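Side-chain contact in maternal effect protein oskar (Drosophila melanogaster, PDB 5A4A), which induces germ plasm formation and, through this SGNH hydrolase-like domain, binds RNA: residues A[159-164]-A[171-176]. Sequence-based numbering, arbitrary orientation.
With SO4 (sulfate ion), chain C; SO4 (sulfate ion), chain B.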
loop_
_atom_site.group_PDB
_atom_site.type_symbol
_atom_site.label_atom_id
_atom_site.label_comp_id
_atom_site.label_asym_id
_atom_site.label_seq_id
_atom_site.Cartn_x
_atom_site.Cartn_y
_atom_site.Cartn_z
ATOM N N SER A 159 6.754 8.763 -9.817
ATOM C CA SER A 159 7.079 9.814 -10.785
ATOM C C SER A 159 5.976 10.849 -11.011
ATOM O O SER A 159 6.264 12.027 -11.239
ATOM C CB SER A 159 7.508 9.198 -12.124
ATOM O OG SER A 159 8.735 8.504 -11.977
ATOM N N CYS A 160 4.719 10.427 -10.929
ATOM C CA CYS A 160 3.619 11.347 -11.200
ATOM C C CYS A 160 3.430 12.389 -10.096
ATOM O O CYS A 160 2.710 13.362 -10.285
ATOM C CB CYS A 160 2.309 10.596 -11.474
ATOM S SG CYS A 160 1.398 9.982 -10.020
ATOM N N LEU A 161 4.091 12.193 -8.959
ATOM C CA LEU A 161 3.935 13.098 -7.822
ATOM C C LEU A 161 5.190 13.942 -7.563
ATOM O O LEU A 161 5.280 14.645 -6.559
ATOM C CB LEU A 161 3.527 12.313 -6.566
ATOM C CG LEU A 161 2.143 11.649 -6.615
ATOM C CD1 LEU A 161 1.896 10.780 -5.399
ATOM C CD2 LEU A 161 1.028 12.683 -6.726
ATOM N N ILE A 162 6.159 13.866 -8.468
ATOM C CA ILE A 162 7.335 14.727 -8.397
ATOM C C ILE A 162 7.464 15.548 -9.674
ATOM O O ILE A 162 6.967 15.153 -10.733
ATOM C CB ILE A 162 8.630 13.927 -8.151
ATOM C CG1 ILE A 162 8.809 12.863 -9.234
ATOM C CG2 ILE A 162 8.618 13.303 -6.749
ATOM C CD1 ILE A 162 10.129 12.125 -9.160
ATOM N N ASN A 163 8.120 16.699 -9.571
ATOM C CA ASN A 163 8.261 17.584 -10.717
ATOM C C ASN A 163 9.534 17.316 -11.507
ATOM O O ASN A 163 10.293 16.405 -11.190
ATOM C CB ASN A 163 8.217 19.051 -10.283
ATOM C CG ASN A 163 9.493 19.501 -9.587
ATOM O OD1 ASN A 163 10.274 18.688 -9.089
ATOM N ND2 ASN A 163 9.702 20.810 -9.539
ATOM N N GLU A 164 9.756 18.146 -12.518
ATOM C CA GLU A 164 10.934 18.087 -13.376
ATOM C C GLU A 164 12.264 18.025 -12.605
ATOM O O GLU A 164 13.251 17.493 -13.112
ATOM C CB GLU A 164 10.891 19.274 -14.347
ATOM N N ASP A 171 1.144 20.594 -5.122
ATOM C CA ASP A 171 -0.202 20.826 -5.636
ATOM C C ASP A 171 -1.002 19.521 -5.782
ATOM O O ASP A 171 -2.181 19.541 -6.139
ATOM C CB ASP A 171 -0.173 21.634 -6.943
ATOM C CG ASP A 171 0.308 20.825 -8.128
ATOM O OD1 ASP A 171 1.027 19.822 -7.930
ATOM O OD2 ASP A 171 -0.036 21.202 -9.268
ATOM N N CYS A 172 -0.359 18.395 -5.485
ATOM C CA CYS A 172 -1.026 17.090 -5.491
ATOM C C CYS A 172 -1.282 16.569 -4.078
ATOM O O CYS A 172 -1.735 15.432 -3.903
ATOM C CB CYS A 172 -0.177 16.072 -6.243
ATOM S SG CYS A 172 -0.063 16.383 -8.018
ATOM N N PHE A 173 -0.970 17.384 -3.075
ATOM C CA PHE A 173 -1.143 16.978 -1.686
ATOM C C PHE A 173 -2.036 17.959 -0.963
ATOM O O PHE A 173 -2.160 19.117 -1.366
ATOM C CB PHE A 173 0.209 16.884 -0.969
ATOM C CG PHE A 173 1.035 15.713 -1.400
ATOM C CD1 PHE A 173 1.706 15.726 -2.617
ATOM C CD2 PHE A 173 1.133 14.592 -0.589
ATOM C CE1 PHE A 173 2.456 14.635 -3.024
ATOM C CE2 PHE A 173 1.876 13.507 -0.972
ATOM C CZ PHE A 173 2.550 13.522 -2.199
ATOM N N GLN A 174 -2.647 17.479 0.112
ATOM C CA GLN A 174 -3.441 18.320 1.004
ATOM C C GLN A 174 -2.536 19.300 1.749
ATOM O O GLN A 174 -1.316 19.142 1.749
ATOM C CB GLN A 174 -4.236 17.431 1.962
ATOM C CG GLN A 174 -5.345 16.658 1.236
ATOM C CD GLN A 174 -6.158 15.757 2.141
ATOM O OE1 GLN A 174 -5.746 15.430 3.257
ATOM N NE2 GLN A 174 -7.318 15.333 1.652
ATOM N N ALA A 175 -3.134 20.308 2.376
ATOM C CA ALA A 175 -2.376 21.387 3.015
ATOM C C ALA A 175 -1.761 20.989 4.353
ATOM O O ALA A 175 -0.662 21.435 4.691
ATOM C CB ALA A 175 -3.256 22.625 3.191
ATOM N N SER A 176 -2.467 20.142 5.100
ATOM C CA SER A 176 -2.061 19.790 6.457
ATOM C C SER A 176 -2.071 18.288 6.686
ATOM O O SER A 176 -2.881 17.577 6.103
ATOM C CB SER A 176 -2.998 20.445 7.483
ATOM O OG SER A 176 -3.113 21.842 7.273
HETATM S S SO4 C . -6.538 20.172 3.656
HETATM O O1 SO4 C . -7.234 21.357 4.141
HETATM O O2 SO4 C . -7.480 19.048 3.570
HETATM O O3 SO4 C . -6.012 20.465 2.319
HETATM O O4 SO4 C . -5.466 19.816 4.585
HETATM S S SO4 B . -9.199 17.045 -1.408
HETATM O O1 SO4 B . -9.475 18.075 -0.415
HETATM O O2 SO4 B . -10.383 16.226 -1.630
HETATM O O3 SO4 B . -8.828 17.672 -2.676
HETATM O O4 SO4 B . -8.122 16.206 -0.900
#
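Leu161 reaches across to Cys172 and Phe173, joining two pieces of the long loop between strand 154-155 and helix 192-204 in the SGNH hydrolase-like fold of the OSK domain. Going along 159-164, Ser159 and Cys160 start a short 3-10 turn; the Cys160 side chain packs on Val198 and Val201 of helix 192-204, and its carbonyl receives Arg197. Leu161 closes the turn and supplies every apolar touch on its side. CG lies anti to the carbonyl carbon (chi1 -66°), which carries the branched end toward 171-176, and CD2 and CD1 then take separate partners. CD2 sits against Cys172 CB at 3.6 Å. CD1 approaches Phe173 CZ obliquely at 4.3 Å. All three residues are buried, and Ala123, Pro124 and Val198 also touch Leu161, so the leucine sits where this loop, the loop after strand 116-120 and helix 192-204 meet. From Ile162 the chain leaves the contact and turns back; Asn163 OD1 receives Val167 N within that turn. The Phe173 ring also meets Trp190, with the planes about perpendicular.

Beyond the phenylalanine, 174-176 holds two sulfates, probably from the crystallisation liquor. The extended Gln174 side chain sends NE2 to O4 of the chain B sulfate at 2.8 Å, nearly straight at 178°; Lys192 N, Arg195 and Arg178 add donors around the two ions. A leucine in place of Gln174 has no amide to offer, and the chain B sulfate would probably be held less firmly, left to its remaining donors. At the chain C sulfate, two successive backbone amides grip neighbouring oxygens: Ser176 N reaches O4 at 3.1 Å, and Ala175 N points almost directly at O3, 2.9 Å away.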